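Long-range contacts in sensor protein QseC (Escherichia coli, PDB 3JZ3), which acts as the sensor histidine kinase of the QseB/QseC two-component system, autophosphorylating from ATP and switching on the flagella regulon: residues D56-L67 with I186-H194; L70-L81 with H107-L118. One frame throughout, in Å; residues are numbered along the deposited sequence.

Contact 1: residues D56-L67 with I186-H194; sequences DQLLTLSRLDSL and IVQRIAKLH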
loop_
_atom_site.group_PDB
_atom_site.type_symbol
_atom_site.label_atom_id
_atom_site.label_comp_id
_atom_site.label_asym_id
_atom_site.label_seq_id
_atom_site.Cartn_x
_atom_site.Cartn_y
_atom_site.Cartn_z
ATOM N N ASP B 56 1.610 -10.165 -3.273
ATOM C CA ASP B 56 1.722 -11.363 -4.107
ATOM C C ASP B 56 2.256 -12.545 -3.305
ATOM O O ASP B 56 1.673 -13.630 -3.333
ATOM C CB ASP B 56 2.625 -11.108 -5.319
ATOM C CG ASP B 56 2.682 -12.295 -6.277
ATOM O OD1 ASP B 56 1.675 -13.028 -6.410
ATOM O OD2 ASP B 56 3.741 -12.490 -6.908
ATOM N N GLN B 57 3.361 -12.327 -2.592
ATOM C CA GLN B 57 3.960 -13.367 -1.759
ATOM C C GLN B 57 2.979 -13.835 -0.689
ATOM O O GLN B 57 2.782 -15.037 -0.510
ATOM C CB GLN B 57 5.261 -12.874 -1.125
ATOM C CG GLN B 57 5.977 -13.931 -0.286
ATOM C CD GLN B 57 7.370 -13.511 0.148
ATOM O OE1 GLN B 57 7.636 -12.332 0.400
ATOM N NE2 GLN B 57 8.267 -14.481 0.239
ATOM N N LEU B 58 2.345 -12.885 -0.006
ATOM C CA LEU B 58 1.395 -13.213 1.058
ATOM C C LEU B 58 0.155 -13.956 0.549
ATOM O O LEU B 58 -0.378 -14.820 1.248
ATOM C CB LEU B 58 0.994 -11.961 1.845
ATOM C CG LEU B 58 2.081 -11.273 2.679
ATOM C CD1 LEU B 58 1.521 -10.040 3.373
ATOM C CD2 LEU B 58 2.699 -12.220 3.696
ATOM N N LEU B 59 -0.291 -13.623 -0.664
ATOM C CA LEU B 59 -1.406 -14.328 -1.302
ATOM C C LEU B 59 -1.065 -15.791 -1.558
ATOM O O LEU B 59 -1.861 -16.683 -1.251
ATOM C CB LEU B 59 -1.808 -13.657 -2.621
ATOM C CG LEU B 59 -2.785 -12.477 -2.615
ATOM C CD1 LEU B 59 -2.895 -11.920 -4.019
ATOM C CD2 LEU B 59 -4.160 -12.875 -2.094
ATOM N N THR B 60 0.121 -16.019 -2.121
ATOM C CA THR B 60 0.615 -17.355 -2.427
ATOM C C THR B 60 0.762 -18.206 -1.161
ATOM O O THR B 60 0.254 -19.328 -1.107
ATOM C CB THR B 60 1.974 -17.293 -3.163
ATOM O OG1 THR B 60 1.928 -16.291 -4.189
ATOM C CG2 THR B 60 2.311 -18.635 -3.790
ATOM N N LEU B 61 1.443 -17.665 -0.151
ATOM C CA LEU B 61 1.701 -18.396 1.094
ATOM C C LEU B 61 0.421 -18.747 1.839
ATOM O O LEU B 61 0.324 -19.820 2.438
ATOM C CB LEU B 61 2.645 -17.612 2.013
ATOM C CG LEU B 61 4.049 -17.280 1.504
ATOM C CD1 LEU B 61 4.803 -16.469 2.540
ATOM C CD2 LEU B 61 4.820 -18.538 1.139
ATOM N N SER B 62 -0.556 -17.844 1.791
ATOM C CA SER B 62 -1.862 -18.063 2.418
ATOM C C SER B 62 -2.734 -19.036 1.618
ATOM O O SER B 62 -3.791 -19.461 2.093
ATOM C CB SER B 62 -2.593 -16.731 2.589
ATOM O OG SER B 62 -2.770 -16.088 1.339
ATOM N N ARG B 63 -2.267 -19.388 0.417
ATOM C CA ARG B 63 -3.005 -20.210 -0.560
ATOM C C ARG B 63 -4.513 -19.923 -0.570
ATOM O O ARG B 63 -5.346 -20.804 -0.334
ATOM C CB ARG B 63 -2.669 -21.710 -0.433
ATOM C CG ARG B 63 -2.941 -22.363 0.926
ATOM C CD ARG B 63 -2.279 -23.740 1.045
ATOM N NE ARG B 63 -2.579 -24.628 -0.081
ATOM C CZ ARG B 63 -1.692 -25.039 -0.986
ATOM N NH1 ARG B 63 -0.422 -24.659 -0.912
ATOM N NH2 ARG B 63 -2.074 -25.843 -1.966
ATOM N N LEU B 64 -4.834 -18.665 -0.853
ATOM C CA LEU B 64 -6.195 -18.159 -0.790
ATOM C C LEU B 64 -7.023 -18.645 -1.971
ATOM O O LEU B 64 -6.692 -18.377 -3.128
ATOM C CB LEU B 64 -6.169 -16.633 -0.743
ATOM C CG LEU B 64 -7.321 -15.906 -0.052
ATOM C CD1 LEU B 64 -7.530 -16.403 1.376
ATOM C CD2 LEU B 64 -7.033 -14.419 -0.066
ATOM N N ASP B 65 -8.102 -19.358 -1.661
ATOM C CA ASP B 65 -8.939 -20.011 -2.670
ATOM C C ASP B 65 -10.053 -19.111 -3.212
ATOM O O ASP B 65 -10.236 -19.009 -4.430
ATOM C CB ASP B 65 -9.526 -21.323 -2.117
ATOM C CG ASP B 65 -10.170 -21.153 -0.742
ATOM O OD1 ASP B 65 -9.442 -20.864 0.236
ATOM O OD2 ASP B 65 -11.404 -21.319 -0.639
ATOM N N SER B 66 -10.786 -18.461 -2.312
ATOM C CA SER B 66 -11.936 -17.644 -2.691
ATOM C C SER B 66 -11.995 -16.334 -1.908
ATOM O O SER B 66 -11.174 -16.087 -1.024
ATOM C CB SER B 66 -13.231 -18.436 -2.485
ATOM O OG SER B 66 -13.491 -18.631 -1.105
ATOM N N LEU B 67 -12.985 -15.509 -2.240
ATOM C CA LEU B 67 -13.211 -14.231 -1.570
ATOM C C LEU B 67 -14.088 -14.383 -0.324
ATOM O O LEU B 67 -14.361 -13.402 0.373
ATOM C CB LEU B 67 -13.871 -13.242 -2.539
ATOM C CG LEU B 67 -13.197 -12.928 -3.880
ATOM C CD1 LEU B 67 -14.184 -12.249 -4.813
ATOM C CD2 LEU B 67 -11.956 -12.069 -3.695
ATOM N N ILE B 186 0.930 -11.546 -10.561
ATOM C CA ILE B 186 -0.012 -11.238 -9.488
ATOM C C ILE B 186 -1.352 -10.866 -10.122
ATOM O O ILE B 186 -2.417 -11.118 -9.546
ATOM C CB ILE B 186 0.500 -10.091 -8.565
ATOM C CG1 ILE B 186 -0.315 -10.047 -7.262
ATOM C CG2 ILE B 186 0.495 -8.745 -9.300
ATOM C CD1 ILE B 186 -0.037 -8.841 -6.355
ATOM N N VAL B 187 -1.272 -10.271 -11.313
ATOM C CA VAL B 187 -2.436 -9.955 -12.132
ATOM C C VAL B 187 -3.229 -11.233 -12.390
ATOM O O VAL B 187 -4.438 -11.267 -12.169
ATOM C CB VAL B 187 -2.027 -9.279 -13.464
ATOM C CG1 VAL B 187 -3.230 -9.104 -14.384
ATOM C CG2 VAL B 187 -1.353 -7.930 -13.196
ATOM N N GLN B 188 -2.537 -12.288 -12.818
ATOM C CA GLN B 188 -3.166 -13.589 -13.031
ATOM C C GLN B 188 -3.746 -14.174 -11.739
ATOM O O GLN B 188 -4.824 -14.764 -11.754
ATOM C CB GLN B 188 -2.181 -14.574 -13.672
ATOM N N ARG B 189 -3.035 -13.989 -10.631
ATOM C CA ARG B 189 -3.432 -14.553 -9.340
ATOM C C ARG B 189 -4.655 -13.845 -8.750
ATOM O O ARG B 189 -5.603 -14.499 -8.303
ATOM C CB ARG B 189 -2.251 -14.517 -8.361
ATOM C CG ARG B 189 -2.493 -15.219 -7.033
ATOM C CD ARG B 189 -1.202 -15.333 -6.212
ATOM N NE ARG B 189 -0.381 -16.478 -6.615
ATOM C CZ ARG B 189 0.676 -16.415 -7.423
ATOM N NH1 ARG B 189 1.075 -15.256 -7.937
ATOM N NH2 ARG B 189 1.341 -17.522 -7.719
ATOM N N ILE B 190 -4.625 -12.516 -8.747
ATOM C CA ILE B 190 -5.745 -11.711 -8.263
ATOM C C ILE B 190 -6.986 -11.950 -9.126
ATOM O O ILE B 190 -8.084 -12.149 -8.599
ATOM C CB ILE B 190 -5.382 -10.207 -8.217
ATOM C CG1 ILE B 190 -4.467 -9.924 -7.025
ATOM C CG2 ILE B 190 -6.635 -9.335 -8.150
ATOM C CD1 ILE B 190 -3.760 -8.582 -7.101
ATOM N N ALA B 191 -6.795 -11.939 -10.443
ATOM C CA ALA B 191 -7.873 -12.211 -11.388
ATOM C C ALA B 191 -8.551 -13.545 -11.085
ATOM O O ALA B 191 -9.775 -13.602 -10.950
ATOM C CB ALA B 191 -7.348 -12.192 -12.822
ATOM N N LYS B 192 -7.744 -14.602 -10.958
ATOM C CA LYS B 192 -8.236 -15.960 -10.703
ATOM C C LYS B 192 -9.019 -16.035 -9.399
ATOM O O LYS B 192 -10.038 -16.716 -9.320
ATOM C CB LYS B 192 -7.078 -16.966 -10.686
ATOM N N LEU B 193 -8.540 -15.317 -8.389
ATOM C CA LEU B 193 -9.225 -15.228 -7.104
ATOM C C LEU B 193 -10.613 -14.593 -7.248
ATOM O O LEU B 193 -11.546 -14.968 -6.539
ATOM C CB LEU B 193 -8.363 -14.445 -6.107
ATOM C CG LEU B 193 -8.853 -14.186 -4.680
ATOM C CD1 LEU B 193 -8.915 -15.471 -3.865
ATOM C CD2 LEU B 193 -7.948 -13.175 -4.002
ATOM N N HIS B 194 -10.738 -13.646 -8.178
ATOM C CA HIS B 194 -11.995 -12.935 -8.423
ATOM C C HIS B 194 -12.874 -13.595 -9.489
ATOM O O HIS B 194 -13.887 -13.026 -9.904
ATOM C CB HIS B 194 -11.702 -11.493 -8.835
ATOM C CG HIS B 194 -11.200 -10.640 -7.717
ATOM N ND1 HIS B 194 -9.875 -10.610 -7.341
ATOM C CD2 HIS B 194 -11.846 -9.787 -6.890
ATOM C CE1 HIS B 194 -9.726 -9.773 -6.330
ATOM N NE2 HIS B 194 -10.908 -9.261 -6.037
#

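Contact 2: residues L70-L81 with H107-L118; sequences LQDVAEIPLEDL and HSIKRTGQPLLL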
loop_
_atom_site.group_PDB
_atom_site.type_symbol
_atom_site.label_atom_id
_atom_site.label_comp_id
_atom_site.label_asym_id
_atom_site.label_seq_id
_atom_site.Cartn_x
_atom_site.Cartn_y
_atom_site.Cartn_z
ATOM N N LEU B 70 -12.313 -13.169 3.003
ATOM C CA LEU B 70 -11.481 -11.969 2.922
ATOM C C LEU B 70 -12.162 -10.751 3.520
ATOM O O LEU B 70 -13.363 -10.552 3.336
ATOM C CB LEU B 70 -11.100 -11.657 1.475
ATOM C CG LEU B 70 -9.736 -12.084 0.943
ATOM C CD1 LEU B 70 -9.619 -11.662 -0.506
ATOM C CD2 LEU B 70 -8.602 -11.492 1.770
ATOM N N GLN B 71 -11.375 -9.939 4.223
ATOM C CA GLN B 71 -11.844 -8.676 4.782
ATOM C C GLN B 71 -12.282 -7.732 3.673
ATOM O O GLN B 71 -11.654 -7.675 2.614
ATOM C CB GLN B 71 -10.738 -7.995 5.601
ATOM C CG GLN B 71 -10.273 -8.748 6.845
ATOM C CD GLN B 71 -11.238 -8.633 8.010
ATOM O OE1 GLN B 71 -12.294 -9.267 8.023
ATOM N NE2 GLN B 71 -10.871 -7.834 9.007
ATOM N N ASP B 72 -13.371 -7.010 3.929
ATOM C CA ASP B 72 -13.840 -5.908 3.079
ATOM C C ASP B 72 -14.224 -6.295 1.647
ATOM O O ASP B 72 -14.198 -5.456 0.748
ATOM C CB ASP B 72 -12.828 -4.749 3.081
ATOM C CG ASP B 72 -12.561 -4.209 4.475
ATOM O OD1 ASP B 72 -13.509 -3.705 5.115
ATOM O OD2 ASP B 72 -11.399 -4.282 4.930
ATOM N N VAL B 73 -14.588 -7.558 1.439
ATOM C CA VAL B 73 -15.130 -7.992 0.154
ATOM C C VAL B 73 -16.512 -7.373 -0.046
ATOM O O VAL B 73 -17.377 -7.467 0.827
ATOM C CB VAL B 73 -15.188 -9.529 0.041
ATOM C CG1 VAL B 73 -16.107 -9.962 -1.097
ATOM C CG2 VAL B 73 -13.794 -10.087 -0.173
ATOM N N ALA B 74 -16.696 -6.719 -1.189
ATOM C CA ALA B 74 -17.923 -5.993 -1.484
ATOM C C ALA B 74 -18.206 -5.975 -2.986
ATOM O O ALA B 74 -17.445 -6.534 -3.782
ATOM C CB ALA B 74 -17.830 -4.572 -0.938
ATOM N N GLU B 75 -19.313 -5.346 -3.366
ATOM C CA GLU B 75 -19.624 -5.133 -4.771
ATOM C C GLU B 75 -18.853 -3.907 -5.244
ATOM O O GLU B 75 -19.036 -2.806 -4.718
ATOM C CB GLU B 75 -21.132 -4.958 -4.982
ATOM C CG GLU B 75 -21.973 -6.196 -4.655
ATOM C CD GLU B 75 -21.573 -7.427 -5.456
ATOM O OE1 GLU B 75 -21.465 -7.334 -6.700
ATOM O OE2 GLU B 75 -21.370 -8.493 -4.836
ATOM N N ILE B 76 -17.974 -4.110 -6.219
ATOM C CA ILE B 76 -17.087 -3.049 -6.676
ATOM C C ILE B 76 -17.582 -2.450 -7.992
ATOM O O ILE B 76 -17.694 -3.161 -8.993
ATOM C CB ILE B 76 -15.610 -3.543 -6.822
ATOM C CG1 ILE B 76 -15.148 -4.315 -5.572
ATOM C CG2 ILE B 76 -14.664 -2.378 -7.141
ATOM C CD1 ILE B 76 -15.343 -3.577 -4.239
ATOM N N PRO B 77 -17.884 -1.140 -7.990
ATOM C CA PRO B 77 -18.207 -0.446 -9.236
ATOM C C PRO B 77 -16.927 -0.228 -10.047
ATOM O O PRO B 77 -16.028 0.499 -9.612
ATOM C CB PRO B 77 -18.796 0.895 -8.771
ATOM C CG PRO B 77 -18.866 0.830 -7.261
ATOM C CD PRO B 77 -17.920 -0.234 -6.826
ATOM N N LEU B 78 -16.853 -0.866 -11.210
ATOM C CA LEU B 78 -15.626 -0.887 -12.005
ATOM C C LEU B 78 -15.287 0.426 -12.705
ATOM O O LEU B 78 -14.115 0.674 -12.995
ATOM C CB LEU B 78 -15.631 -2.057 -12.995
ATOM C CG LEU B 78 -15.626 -3.457 -12.367
ATOM C CD1 LEU B 78 -15.425 -4.493 -13.439
ATOM C CD2 LEU B 78 -14.558 -3.613 -11.281
ATOM N N GLU B 79 -16.297 1.257 -12.966
ATOM C CA GLU B 79 -16.073 2.614 -13.488
ATOM C C GLU B 79 -15.144 3.396 -12.563
ATOM O O GLU B 79 -14.104 3.905 -12.992
ATOM C CB GLU B 79 -17.394 3.382 -13.638
ATOM C CG GLU B 79 -18.137 3.129 -14.934
ATOM C CD GLU B 79 -19.444 3.910 -15.026
ATOM O OE1 GLU B 79 -20.430 3.539 -14.340
ATOM O OE2 GLU B 79 -19.485 4.895 -15.796
ATOM N N ASP B 80 -15.535 3.465 -11.292
ATOM C CA ASP B 80 -14.820 4.214 -10.265
ATOM C C ASP B 80 -13.391 3.709 -10.072
ATOM O O ASP B 80 -12.464 4.503 -9.987
ATOM C CB ASP B 80 -15.587 4.154 -8.940
ATOM C CG ASP B 80 -17.033 4.628 -9.071
ATOM O OD1 ASP B 80 -17.498 4.891 -10.205
ATOM O OD2 ASP B 80 -17.712 4.736 -8.027
ATOM N N LEU B 81 -13.233 2.388 -10.020
ATOM C CA LEU B 81 -11.931 1.740 -9.882
ATOM C C LEU B 81 -10.980 2.097 -11.028
ATOM O O LEU B 81 -9.812 2.419 -10.796
ATOM C CB LEU B 81 -12.114 0.222 -9.808
ATOM C CG LEU B 81 -10.883 -0.678 -9.666
ATOM C CD1 LEU B 81 -10.410 -0.701 -8.231
ATOM C CD2 LEU B 81 -11.200 -2.087 -10.143
ATOM N N HIS B 107 -21.760 0.872 -18.114
ATOM C CA HIS B 107 -21.895 1.639 -16.892
ATOM C C HIS B 107 -22.661 0.806 -15.879
ATOM O O HIS B 107 -23.271 -0.208 -16.239
ATOM C CB HIS B 107 -22.609 2.958 -17.185
ATOM C CG HIS B 107 -22.040 3.697 -18.358
ATOM N ND1 HIS B 107 -20.925 4.503 -18.262
ATOM C CD2 HIS B 107 -22.410 3.722 -19.660
ATOM C CE1 HIS B 107 -20.643 5.006 -19.451
ATOM N NE2 HIS B 107 -21.526 4.544 -20.317
ATOM N N SER B 108 -22.614 1.226 -14.616
ATOM C CA SER B 108 -23.237 0.489 -13.511
ATOM C C SER B 108 -22.814 -0.984 -13.479
ATOM O O SER B 108 -23.626 -1.868 -13.199
ATOM C CB SER B 108 -24.766 0.615 -13.564
ATOM O OG SER B 108 -25.164 1.977 -13.564
ATOM N N ILE B 109 -21.541 -1.231 -13.775
ATOM C CA ILE B 109 -20.971 -2.578 -13.739
ATOM C C ILE B 109 -20.344 -2.831 -12.366
ATOM O O ILE B 109 -19.465 -2.087 -11.928
ATOM C CB ILE B 109 -19.923 -2.795 -14.874
ATOM C CG1 ILE B 109 -20.527 -2.485 -16.256
ATOM C CG2 ILE B 109 -19.337 -4.204 -14.827
ATOM C CD1 ILE B 109 -21.802 -3.282 -16.631
ATOM N N LYS B 110 -20.816 -3.874 -11.690
ATOM C CA LYS B 110 -20.350 -4.196 -10.345
ATOM C C LYS B 110 -19.873 -5.638 -10.264
ATOM O O LYS B 110 -20.566 -6.555 -10.711
ATOM C CB LYS B 110 -21.446 -3.946 -9.306
ATOM C CG LYS B 110 -21.931 -2.505 -9.222
ATOM C CD LYS B 110 -22.804 -2.290 -7.993
ATOM C CE LYS B 110 -23.426 -0.902 -7.973
ATOM N NZ LYS B 110 -24.528 -0.761 -8.974
ATOM N N ARG B 111 -18.684 -5.829 -9.703
ATOM C CA ARG B 111 -18.150 -7.167 -9.458
ATOM C C ARG B 111 -17.874 -7.367 -7.978
ATOM O O ARG B 111 -17.536 -6.421 -7.264
ATOM C CB ARG B 111 -16.867 -7.407 -10.259
ATOM C CG ARG B 111 -17.087 -7.707 -11.736
ATOM C CD ARG B 111 -17.803 -9.038 -11.952
ATOM N NE ARG B 111 -16.969 -10.196 -11.627
ATOM C CZ ARG B 111 -17.313 -11.459 -11.864
ATOM N NH1 ARG B 111 -18.481 -11.743 -12.431
ATOM N NH2 ARG B 111 -16.485 -12.445 -11.542
ATOM N N THR B 112 -18.034 -8.604 -7.522
ATOM C CA THR B 112 -17.716 -8.961 -6.153
ATOM C C THR B 112 -16.203 -9.092 -6.047
ATOM O O THR B 112 -15.580 -9.846 -6.797
ATOM C CB THR B 112 -18.415 -10.276 -5.736
ATOM O OG1 THR B 112 -19.822 -10.164 -5.983
ATOM C CG2 THR B 112 -18.196 -10.567 -4.249
ATOM N N GLY B 113 -15.611 -8.335 -5.135
ATOM C CA GLY B 113 -14.171 -8.379 -4.972
ATOM C C GLY B 113 -13.620 -7.623 -3.788
ATOM O O GLY B 113 -14.342 -6.915 -3.086
ATOM N N GLN B 114 -12.322 -7.797 -3.572
ATOM C CA GLN B 114 -11.579 -7.050 -2.578
ATOM C C GLN B 114 -10.966 -5.824 -3.284
ATOM O O GLN B 114 -10.169 -5.973 -4.216
ATOM C CB GLN B 114 -10.553 -7.985 -1.899
ATOM C CG GLN B 114 -9.271 -7.360 -1.336
ATOM C CD GLN B 114 -9.497 -6.233 -0.359
ATOM O OE1 GLN B 114 -9.269 -5.082 -0.689
ATOM N NE2 GLN B 114 -9.937 -6.558 0.847
ATOM N N PRO B 115 -11.373 -4.610 -2.862
ATOM C CA PRO B 115 -11.047 -3.334 -3.518
ATOM C C PRO B 115 -9.551 -3.064 -3.696
ATOM O O PRO B 115 -9.131 -2.633 -4.769
ATOM C CB PRO B 115 -11.651 -2.283 -2.574
ATOM C CG PRO B 115 -12.688 -2.997 -1.806
ATOM C CD PRO B 115 -12.215 -4.409 -1.668
ATOM N N LEU B 116 -8.764 -3.300 -2.650
ATOM C CA LEU B 116 -7.324 -3.057 -2.704
ATOM C C LEU B 116 -6.628 -3.984 -3.686
ATOM O O LEU B 116 -5.753 -3.551 -4.441
ATOM C CB LEU B 116 -6.703 -3.191 -1.317
ATOM C CG LEU B 116 -6.597 -1.934 -0.447
ATOM C CD1 LEU B 116 -7.908 -1.151 -0.311
ATOM C CD2 LEU B 116 -6.079 -2.334 0.914
ATOM N N LEU B 117 -7.024 -5.253 -3.682
ATOM C CA LEU B 117 -6.483 -6.223 -4.621
ATOM C C LEU B 117 -6.833 -5.871 -6.062
ATOM O O LEU B 117 -5.978 -5.960 -6.945
ATOM C CB LEU B 117 -6.941 -7.643 -4.273
ATOM C CG LEU B 117 -6.426 -8.253 -2.959
ATOM C CD1 LEU B 117 -6.838 -9.709 -2.855
ATOM C CD2 LEU B 117 -4.910 -8.117 -2.792
ATOM N N LEU B 118 -8.072 -5.450 -6.306
ATOM C CA LEU B 118 -8.478 -5.079 -7.668
ATOM C C LEU B 118 -7.774 -3.812 -8.128
ATOM O O LEU B 118 -7.460 -3.658 -9.310
ATOM C CB LEU B 118 -9.994 -4.927 -7.793
ATOM C CG LEU B 118 -10.787 -6.232 -7.876
ATOM C CD1 LEU B 118 -12.251 -5.932 -8.157
ATOM C CD2 LEU B 118 -10.213 -7.181 -8.935
HETATM O O HOH W 1 -19.306 0.600 -12.511
#

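Contact 1: residues D56-L67 with I186-H194
Asp56 and Arg189 carry the charged part of the contact: OD1 of Asp56 lies 2.8 Å from NH1 of Arg189, a salt bridge in which carboxylate and guanidinium planes are turned 46° apart. With CG anti to the backbone N (chi1 -173°) and a bend at chi3, the arginine brings one guanidinium face under Thr60, whose OG1 sits 3.3 Å above that plane. This hydroxyl makes no hydrogen bond to NE; it donates to Asp56 O, which Thr60 N reaches from the opposite face of the carbonyl plane.

Apolar contacts lie beside the ion pair. Ile186 CD1 packs on Asp56 CB at 3.6 Å, and Leu59 CD1 meets Ile190 CG1 at 3.9 Å, roughly at right angles. The axes of 56-61 and 186-193 come within 10.7 Å at 50°; here the end of helix 42-61, within the dimerization and phosphoacceptor part of the kinase, packs against helix 186-193 of the ATP-binding domain.

Beyond the Schellman motif at Arg63, the chain folds over the end of helix 186-193. Leu193 CD1 nestles against the carbonyl oxygens of Leu64, Asp65 and Ser66, 3.7 Å from Leu64 O; Leu64 CG approaches the same methyl. Leu67 CD2 lies against Leu193 CG and makes a CH-pi contact over one face of His194, 4.0 Å from the ring centroid, while His194 ND1 donates in its ring plane to Ile190 O at 2.7 Å.

Contact 2: residues L70-L81 with H107-L118
Ala74 and Gly113 exchange two backbone hydrogen bonds, Ala74 N to Gly113 O at 3.0 Å and Gly113 N to Ala74 O at 2.9 Å. Ile76 and Arg111 form the second hydrogen-bonded pair of an antiparallel ribbon that links the chain leaving helix 42-61 to the start of helix 115-131 in the ATP-binding domain. The ladder ends with Leu78 N donating to Ile109 O (3.0 Å, 168°), which also accepts from a water bound by Glu79 N.

On the face bearing Glu75 and Thr112, Thr112 OG1 donates to Glu75 OE2 at 2.6 Å on its syn side, 22° out of the carboxylate plane, helped by the bend at chi2 of Glu75 (-58°). Both oxygens of Glu79 are used: OE2 receives His107 ND1 at 2.9 Å, in the ring plane but well above the carboxylate plane, and OE1 receives Ser108 N at 3.2 Å.

On the face carrying Ile76, its CD1 rests on Pro115 CG at 3.6 Å. Gln114 N-caps helix 115-131, its OE1 accepting from Leu116 N at 2.7 Å. Asp72 OD2 salt-bridges Arg53 of the second subunit. Backbone pairing fixes the register, two glutamates satisfy donors on the opposing segment, and the Glu79 carboxylate would probably favour a protonated His107.

Contact 2 is nested within the chain loop that contact 1 closes, and their centres lie about 16 Å apart. Helix 42-61 is followed by loop 62-73 and strand 74-77; helix 115-131 then starts from contact 2 and packs along helix 186-193 of contact 1. The two contacts meet mainly at His194, whose O lies 3.1 Å from Arg111 NH2 and whose NE2 lies 3.2 Å from Gln114 N, both probable hydrogen bonds. The ribbon 74-77/110-113 thus appears to sit at the junction of the dimerization helix and the ATP-binding domain. Both contacts also reach the second subunit, so this junction between domains lies beside the dimer interface.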